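Local coordinates for 1-pyrroline-5-carboxylate dehydrogenase (Thermus thermophilus, PDB 1UZB), which probably catalyses the oxidation of glutamate semialdehyde, the open form of 1-pyrroline-5-carboxylate, to glutamate with a nicotinamide coenzyme as electron acceptor, at residues A79-F87 against Y171-V179; S313-K321 against D359-Q368. All blocks are in the same frame, centred on the assembly; numbering follows the deposited sequence. Where two conformers were deposited one is given.

Contact 1 (A79-F87 against Y171-V179)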
loop_
_atom_site.group_PDB
_atom_site.type_symbol
_atom_site.label_atom_id
_atom_site.label_comp_id
_atom_site.label_asym_id
_atom_site.label_seq_id
_atom_site.Cartn_x
_atom_site.Cartn_y
_atom_site.Cartn_z
ATOM N N ALA A 79 17.451 29.468 31.220
ATOM C CA ALA A 79 17.083 28.232 30.545
ATOM C C ALA A 79 16.271 28.540 29.291
ATOM O O ALA A 79 16.453 27.899 28.257
ATOM C CB ALA A 79 16.283 27.342 31.486
ATOM N N LEU A 80 15.386 29.527 29.379
ATOM C CA LEU A 80 14.566 29.888 28.229
ATOM C C LEU A 80 15.443 30.455 27.117
ATOM O O LEU A 80 15.230 30.162 25.942
ATOM C CB LEU A 80 13.489 30.897 28.638
ATOM C CG LEU A 80 12.410 31.242 27.605
ATOM C CD1 LEU A 80 11.760 29.972 27.074
ATOM C CD2 LEU A 80 11.369 32.146 28.254
ATOM N N GLU A 81 16.432 31.262 27.484
ATOM C CA GLU A 81 17.335 31.828 26.489
ATOM C C GLU A 81 18.111 30.706 25.805
ATOM O O GLU A 81 18.268 30.700 24.582
ATOM C CB GLU A 81 18.313 32.809 27.143
ATOM C CG GLU A 81 17.696 34.140 27.539
ATOM C CD GLU A 81 17.273 34.960 26.336
ATOM O OE1 GLU A 81 18.135 35.242 25.478
ATOM O OE2 GLU A 81 16.081 35.325 26.248
ATOM N N ALA A 82 18.595 29.754 26.598
ATOM C CA ALA A 82 19.350 28.632 26.054
ATOM C C ALA A 82 18.477 27.770 25.148
ATOM O O ALA A 82 18.928 27.304 24.101
ATOM C CB ALA A 82 19.921 27.784 27.185
ATOM N N ALA A 83 17.227 27.568 25.551
ATOM C CA ALA A 83 16.293 26.753 24.783
ATOM C C ALA A 83 15.976 27.367 23.423
ATOM O O ALA A 83 15.875 26.651 22.423
ATOM C CB ALA A 83 15.013 26.543 25.580
ATOM N N TRP A 84 15.813 28.686 23.371
ATOM C CA TRP A 84 15.516 29.323 22.094
ATOM C C TRP A 84 16.739 29.334 21.193
ATOM O O TRP A 84 16.628 29.170 19.980
ATOM C CB TRP A 84 15.001 30.750 22.291
ATOM C CG TRP A 84 13.538 30.792 22.594
ATOM C CD1 TRP A 84 12.953 31.126 23.779
ATOM C CD2 TRP A 84 12.471 30.449 21.700
ATOM N NE1 TRP A 84 11.586 31.009 23.682
ATOM C CE2 TRP A 84 11.264 30.596 22.417
ATOM C CE3 TRP A 84 12.418 30.032 20.362
ATOM C CZ2 TRP A 84 10.013 30.341 21.843
ATOM C CZ3 TRP A 84 11.166 29.779 19.788
ATOM C CH2 TRP A 84 9.984 29.936 20.533
ATOM N N LYS A 85 17.911 29.529 21.787
ATOM C CA LYS A 85 19.138 29.530 21.004
ATOM C C LYS A 85 19.339 28.141 20.394
ATOM O O LYS A 85 19.720 28.008 19.231
ATOM C CB LYS A 85 20.328 29.899 21.892
ATOM C CG LYS A 85 21.642 30.025 21.147
ATOM C CD LYS A 85 22.760 30.452 22.078
ATOM C CE LYS A 85 24.065 30.616 21.320
ATOM N NZ LYS A 85 23.952 31.659 20.262
ATOM N N ALA A 86 19.065 27.105 21.182
ATOM C CA ALA A 86 19.214 25.735 20.707
ATOM C C ALA A 86 18.188 25.414 19.621
ATOM O O ALA A 86 18.499 24.744 18.631
ATOM C CB ALA A 86 19.064 24.763 21.873
ATOM N N PHE A 87 16.966 25.899 19.805
ATOM C CA PHE A 87 15.898 25.654 18.843
ATOM C C PHE A 87 16.291 26.057 17.424
ATOM O O PHE A 87 15.979 25.349 16.465
ATOM C CB PHE A 87 14.637 26.413 19.255
ATOM C CG PHE A 87 13.497 26.264 18.288
ATOM C CD1 PHE A 87 12.839 25.045 18.143
ATOM C CD2 PHE A 87 13.079 27.345 17.521
ATOM C CE1 PHE A 87 11.778 24.910 17.245
ATOM C CE2 PHE A 87 12.021 27.221 16.622
ATOM C CZ PHE A 87 11.370 26.004 16.484
ATOM N N TYR A 171 5.433 19.806 8.137
ATOM C CA TYR A 171 5.390 20.194 9.534
ATOM C C TYR A 171 6.697 20.772 10.038
ATOM O O TYR A 171 7.783 20.429 9.560
ATOM C CB TYR A 171 5.018 18.997 10.410
ATOM C CG TYR A 171 3.676 18.407 10.080
ATOM C CD1 TYR A 171 3.572 17.164 9.458
ATOM C CD2 TYR A 171 2.504 19.102 10.371
ATOM C CE1 TYR A 171 2.331 16.628 9.130
ATOM C CE2 TYR A 171 1.258 18.576 10.050
ATOM C CZ TYR A 171 1.181 17.339 9.430
ATOM O OH TYR A 171 -0.048 16.812 9.111
ATOM N N VAL A 172 6.571 21.665 11.011
ATOM C CA VAL A 172 7.726 22.273 11.636
ATOM C C VAL A 172 7.436 22.394 13.125
ATOM O O VAL A 172 6.283 22.554 13.535
ATOM C CB VAL A 172 8.028 23.650 11.018
ATOM C CG1 VAL A 172 8.276 23.472 9.533
ATOM C CG2 VAL A 172 6.871 24.611 11.241
ATOM N N PRO A 173 8.473 22.269 13.960
ATOM C CA PRO A 173 8.287 22.373 15.409
ATOM C C PRO A 173 7.888 23.790 15.811
ATOM O O PRO A 173 8.092 24.742 15.055
ATOM C CB PRO A 173 9.645 21.942 15.962
ATOM C CG PRO A 173 10.596 22.383 14.892
ATOM C CD PRO A 173 9.881 21.996 13.623
ATOM N N LEU A 174 7.321 23.916 17.006
ATOM C CA LEU A 174 6.838 25.196 17.516
ATOM C C LEU A 174 7.897 26.116 18.107
ATOM O O LEU A 174 7.913 27.311 17.814
ATOM C CB LEU A 174 5.756 24.950 18.569
ATOM C CG LEU A 174 4.571 24.078 18.150
ATOM C CD1 LEU A 174 3.683 23.795 19.354
ATOM C CD2 LEU A 174 3.795 24.782 17.050
ATOM N N GLY A 175 8.762 25.571 18.956
ATOM C CA GLY A 175 9.795 26.381 19.576
ATOM C C GLY A 175 10.183 25.830 20.932
ATOM O O GLY A 175 10.275 24.617 21.107
ATOM N N ALA A 176 10.418 26.726 21.886
ATOM C CA ALA A 176 10.796 26.337 23.240
ATOM C C ALA A 176 9.563 26.347 24.130
ATOM O O ALA A 176 8.793 27.311 24.126
ATOM C CB ALA A 176 11.849 27.298 23.794
ATOM N N GLY A 177 9.383 25.272 24.891
ATOM C CA GLY A 177 8.237 25.175 25.780
ATOM C C GLY A 177 8.612 24.666 27.156
ATOM O O GLY A 177 9.768 24.327 27.419
ATOM N N VAL A 178 7.629 24.618 28.047
ATOM C CA VAL A 178 7.872 24.148 29.399
ATOM C C VAL A 178 7.081 22.880 29.706
ATOM O O VAL A 178 5.926 22.724 29.284
ATOM C CB VAL A 178 7.527 25.245 30.448
ATOM C CG1 VAL A 178 6.073 25.671 30.308
ATOM C CG2 VAL A 178 7.804 24.730 31.859
ATOM N N VAL A 179 7.735 21.970 30.419
ATOM C CA VAL A 179 7.136 20.712 30.836
ATOM C C VAL A 179 7.030 20.733 32.359
ATOM O O VAL A 179 8.012 21.001 33.054
ATOM C CB VAL A 179 8.008 19.510 30.397
ATOM C CG1 VAL A 179 7.597 18.247 31.148
ATOM C CG2 VAL A 179 7.866 19.298 28.897
#
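W84 and A176 bring the two backbones closest, with CA atoms 5.7 Å apart, where the axes of helix 79-87 and strand 176-179 pass 8.3 Å from one another with their N-to-C directions at 132°. Two aromatic rings do most of the joining, W84 on the methyl of A176, F87 on the CA of G175. The methyl of A176 sits over one face of the W84 indole: its CB lies 3.7 Å from the centroid of the five-membered ring and only 12° off the normal, a CH-pi contact. W84 turns its CG beside its own backbone N (chi1 -83°), which lays the indole along the G175-A176 link, CH2 coming to 3.5 Å from A176 N. A83 CB approaches the same methyl at 3.7 Å, and L80 CD1 reaches it from one helical turn earlier. F87 extends its CG opposite its backbone N and lays its phenyl face on G175, whose CA is 3.4 Å from the ring centroid, over the middle of the ring; P173 CG touches CE1 of this ring at 3.6 Å. A side chain at G175 would not fit, since a CB there would fall 2.4 Å from W84 CH2 and the backbone angles would press it on L174 O. The strand belongs to the mixed sheet whose parallel strands 165-180, 203-207 and 255-259 fit the Rossmann-like coenzyme domain of aldehyde dehydrogenases, and helix 73-90 lies against it. Polar groups find their partners beside the contact: T203 OG1 donates to A83 O, R252 O accepts from W84 NE1, and the backbone of G175 and A176 bonds to T203 and R254. The union of helix and strand therefore rests on dispersion and CH-pi attraction, with hydrogen bonding left to the neighbouring strands and loops.

Contact 2 (S313-K321 against D359-Q368)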
loop_
_atom_site.group_PDB
_atom_site.type_symbol
_atom_site.label_atom_id
_atom_site.label_comp_id
_atom_site.label_asym_id
_atom_site.label_seq_id
_atom_site.Cartn_x
_atom_site.Cartn_y
_atom_site.Cartn_z
ATOM N N SER A 313 -6.101 -2.435 40.687
ATOM C CA SER A 313 -6.417 -1.099 40.184
ATOM C C SER A 313 -6.570 -0.032 41.257
ATOM O O SER A 313 -6.219 1.128 41.040
ATOM C CB SER A 313 -7.709 -1.138 39.366
ATOM O OG SER A 313 -7.583 -1.982 38.235
ATOM N N ALA A 314 -7.107 -0.427 42.406
ATOM C CA ALA A 314 -7.348 0.517 43.486
ATOM C C ALA A 314 -6.158 0.773 44.386
ATOM O O ALA A 314 -5.964 1.897 44.844
ATOM C CB ALA A 314 -8.526 0.041 44.333
ATOM N N TYR A 315 -5.346 -0.255 44.620
ATOM C CA TYR A 315 -4.237 -0.120 45.546
ATOM C C TYR A 315 -2.820 -0.138 44.986
ATOM O O TYR A 315 -1.862 0.039 45.740
ATOM C CB TYR A 315 -4.416 -1.163 46.657
ATOM C CG TYR A 315 -5.765 -1.040 47.345
ATOM C CD1 TYR A 315 -6.121 0.125 48.025
ATOM C CD2 TYR A 315 -6.704 -2.067 47.275
ATOM C CE1 TYR A 315 -7.379 0.265 48.616
ATOM C CE2 TYR A 315 -7.964 -1.936 47.859
ATOM C CZ TYR A 315 -8.294 -0.769 48.525
ATOM O OH TYR A 315 -9.548 -0.642 49.085
ATOM N N GLY A 316 -2.678 -0.345 43.677
ATOM C CA GLY A 316 -1.353 -0.315 43.074
ATOM C C GLY A 316 -0.759 1.060 43.341
ATOM O O GLY A 316 -1.431 2.074 43.150
ATOM N N PHE A 317 0.505 1.098 43.753
ATOM C CA PHE A 317 1.186 2.345 44.116
ATOM C C PHE A 317 0.308 3.184 45.047
ATOM O O PHE A 317 0.176 4.402 44.904
ATOM C CB PHE A 317 1.609 3.175 42.893
ATOM C CG PHE A 317 2.500 4.357 43.245
ATOM C CD1 PHE A 317 3.523 4.222 44.189
ATOM C CD2 PHE A 317 2.302 5.603 42.656
ATOM C CE1 PHE A 317 4.327 5.310 44.544
ATOM C CE2 PHE A 317 3.105 6.697 43.006
ATOM C CZ PHE A 317 4.118 6.548 43.954
ATOM N N GLN A 318 -0.322 2.493 45.991
ATOM C CA GLN A 318 -1.146 3.130 47.001
ATOM C C GLN A 318 -2.283 3.996 46.448
ATOM O O GLN A 318 -2.711 4.961 47.089
ATOM C CB GLN A 318 -0.237 3.955 47.922
ATOM C CG GLN A 318 0.864 3.147 48.652
ATOM C CD GLN A 318 2.070 2.762 47.784
ATOM O OE1 GLN A 318 2.120 1.674 47.201
ATOM N NE2 GLN A 318 3.049 3.658 47.704
ATOM N N GLY A 319 -2.780 3.637 45.268
ATOM C CA GLY A 319 -3.862 4.385 44.649
ATOM C C GLY A 319 -3.474 5.763 44.146
ATOM O O GLY A 319 -4.339 6.571 43.798
ATOM N N GLN A 320 -2.174 6.036 44.096
ATOM C CA GLN A 320 -1.679 7.332 43.645
ATOM C C GLN A 320 -1.484 7.366 42.138
ATOM O O GLN A 320 -0.397 7.659 41.638
ATOM C CB GLN A 320 -0.368 7.663 44.364
ATOM C CG GLN A 320 -0.515 7.707 45.878
ATOM C CD GLN A 320 0.804 7.894 46.594
ATOM O OE1 GLN A 320 0.987 8.851 47.347
ATOM N NE2 GLN A 320 1.735 6.970 46.369
ATOM N N LYS A 321 -2.554 7.051 41.415
ATOM C CA LYS A 321 -2.523 7.048 39.957
ATOM C C LYS A 321 -3.768 7.737 39.429
ATOM O O LYS A 321 -4.860 7.590 39.985
ATOM C CB LYS A 321 -2.495 5.616 39.419
ATOM C CG LYS A 321 -1.328 4.780 39.901
ATOM C CD LYS A 321 -1.321 3.421 39.227
ATOM C CE LYS A 321 -0.171 2.579 39.738
ATOM N NZ LYS A 321 -0.139 1.252 39.066
ATOM N N ASP A 359 3.079 -4.975 49.260
ATOM C CA ASP A 359 2.020 -4.740 48.290
ATOM C C ASP A 359 1.808 -3.234 48.186
ATOM O O ASP A 359 1.547 -2.709 47.104
ATOM C CB ASP A 359 0.727 -5.431 48.719
ATOM C CG ASP A 359 0.836 -6.940 48.677
ATOM O OD1 ASP A 359 1.347 -7.468 47.666
ATOM O OD2 ASP A 359 0.408 -7.598 49.646
ATOM N N LEU A 360 1.922 -2.546 49.320
ATOM C CA LEU A 360 1.782 -1.095 49.363
ATOM C C LEU A 360 2.913 -0.454 50.143
ATOM O O LEU A 360 3.265 -0.908 51.231
ATOM C CB LEU A 360 0.477 -0.662 50.035
ATOM C CG LEU A 360 -0.823 -0.642 49.234
ATOM C CD1 LEU A 360 -1.379 -2.049 49.142
ATOM C CD2 LEU A 360 -1.827 0.271 49.921
ATOM N N GLY A 361 3.492 0.588 49.567
ATOM C CA GLY A 361 4.527 1.327 50.253
ATOM C C GLY A 361 3.782 2.474 50.919
ATOM O O GLY A 361 2.579 2.370 51.158
ATOM N N PRO A 362 4.460 3.584 51.227
ATOM C CA PRO A 362 3.854 4.754 51.868
ATOM C C PRO A 362 3.303 5.709 50.818
ATOM O O PRO A 362 3.617 5.578 49.633
ATOM C CB PRO A 362 5.038 5.378 52.580
ATOM C CG PRO A 362 6.118 5.203 51.549
ATOM C CD PRO A 362 5.914 3.770 51.069
ATOM N N VAL A 363 2.473 6.661 51.233
ATOM C CA VAL A 363 2.015 7.656 50.277
ATOM C C VAL A 363 3.240 8.567 50.152
ATOM O O VAL A 363 4.145 8.521 50.992
ATOM C CB VAL A 363 0.739 8.405 50.743
ATOM C CG1 VAL A 363 -0.442 7.443 50.719
ATOM C CG2 VAL A 363 0.923 8.986 52.126
ATOM N N VAL A 364 3.277 9.392 49.115
ATOM C CA VAL A 364 4.461 10.196 48.832
ATOM C C VAL A 364 4.975 11.270 49.788
ATOM O O VAL A 364 6.179 11.524 49.825
ATOM C CB VAL A 364 4.350 10.815 47.413
ATOM C CG1 VAL A 364 3.547 12.103 47.455
ATOM C CG2 VAL A 364 5.738 11.038 46.833
ATOM N N SER A 365 4.101 11.897 50.563
ATOM C CA SER A 365 4.562 12.960 51.454
ATOM C C SER A 365 3.641 13.165 52.637
ATOM O O SER A 365 2.547 12.608 52.688
ATOM C CB SER A 365 4.650 14.275 50.682
ATOM O OG SER A 365 3.351 14.685 50.276
ATOM N N ALA A 366 4.089 13.992 53.579
ATOM C CA ALA A 366 3.301 14.299 54.762
ATOM C C ALA A 366 2.017 15.018 54.364
ATOM O O ALA A 366 0.960 14.753 54.928
ATOM C CB ALA A 366 4.112 15.162 55.723
ATOM N N GLU A 367 2.102 15.921 53.393
ATOM C CA GLU A 367 0.907 16.638 52.963
ATOM C C GLU A 367 -0.068 15.685 52.279
ATOM O O GLU A 367 -1.275 15.773 52.486
ATOM C CB GLU A 367 1.259 17.792 52.022
ATOM C CG GLU A 367 0.037 18.563 51.513
ATOM C CD GLU A 367 -0.819 19.160 52.628
ATOM O OE1 GLU A 367 -1.915 19.677 52.319
ATOM O OE2 GLU A 367 -0.407 19.118 53.808
ATOM N N GLN A 368 0.446 14.773 51.461
ATOM C CA GLN A 368 -0.434 13.819 50.798
ATOM C C GLN A 368 -1.113 12.950 51.848
ATOM O O GLN A 368 -2.300 12.644 51.743
ATOM C CB GLN A 368 0.354 12.949 49.814
ATOM C CG GLN A 368 -0.515 12.072 48.928
ATOM C CD GLN A 368 -1.521 12.876 48.123
ATOM O OE1 GLN A 368 -1.152 13.785 47.380
ATOM N NE2 GLN A 368 -2.798 12.544 48.269
HETATM O O HOH W 1 1.809 -1.245 44.792
HETATM O O HOH W 2 4.296 7.274 47.604
#
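The side chain of Q318 lies along the G361-P362 backbone, its CG 3.1 Å from G361 O, and its amide grips that strip through both OE1 and NE2. Q318 belongs to the loop that follows helix 303-315 and leads into the cysteine signature of the aldehyde dehydrogenase family; F317, Q318 and G319 all have positive phi, and Q320 then centres an inverse gamma turn. A bend at chi2 (77°) turns the Q318 amide along the strip. OE1 takes G361 N at 2.9 Å, the donor standing almost directly above the carbonyl plane, while NE2 donates to P362 O at 2.8 Å, with that oxygen tilted from the amide plane. NE2 also donates to G125 O, so three bonds fix the rotation of this buried amide. An alanine here takes the amide away, which would probably leave G361 N without this acceptor and P362 O to its water, strip G125 O of a donor and open a gap between the loop and 361-362. Beside it L360 packs apolar carbon on the helix end, CD1 meeting Y315 CB at 4.0 Å. Two waters also bridge the segments: one takes F317 N and donates to D359 O, backbone to backbone, and the other takes Q320 NE2 and donates to P362 O, giving that oxygen a second bond. Q320 NE2 is 3.4 Å above the plane of the F317 ring, toward its rim. The same amide's oxygen is held more conventionally: Q320 OE1 accepts from V364 N at 2.9 Å, in the carbonyl plane and on a lone pair, with an N-H...O angle of 158°.

Overall arrangement
Contact 1 closes along the chain before contact 2 opens, and the two are on opposite sides of the chain's centre, their centres 35 Å apart and their nearest atoms about 17 Å apart. They share no helix, strand or sheet. Contact 1 seats helix 73-90 on strand 165-180, part of the six-stranded mixed sheet; contact 2 joins the end of helix 303-315 to the approach of helix 366-379, and strand 325-331 of the seven-stranded sheet begins shortly after its first segment. This separation is consistent with the aldehyde dehydrogenase plan, in which coenzyme-binding and catalytic domains are built round separate sheets, beside an oligomerisation element, so each contact probably lies within a different domain.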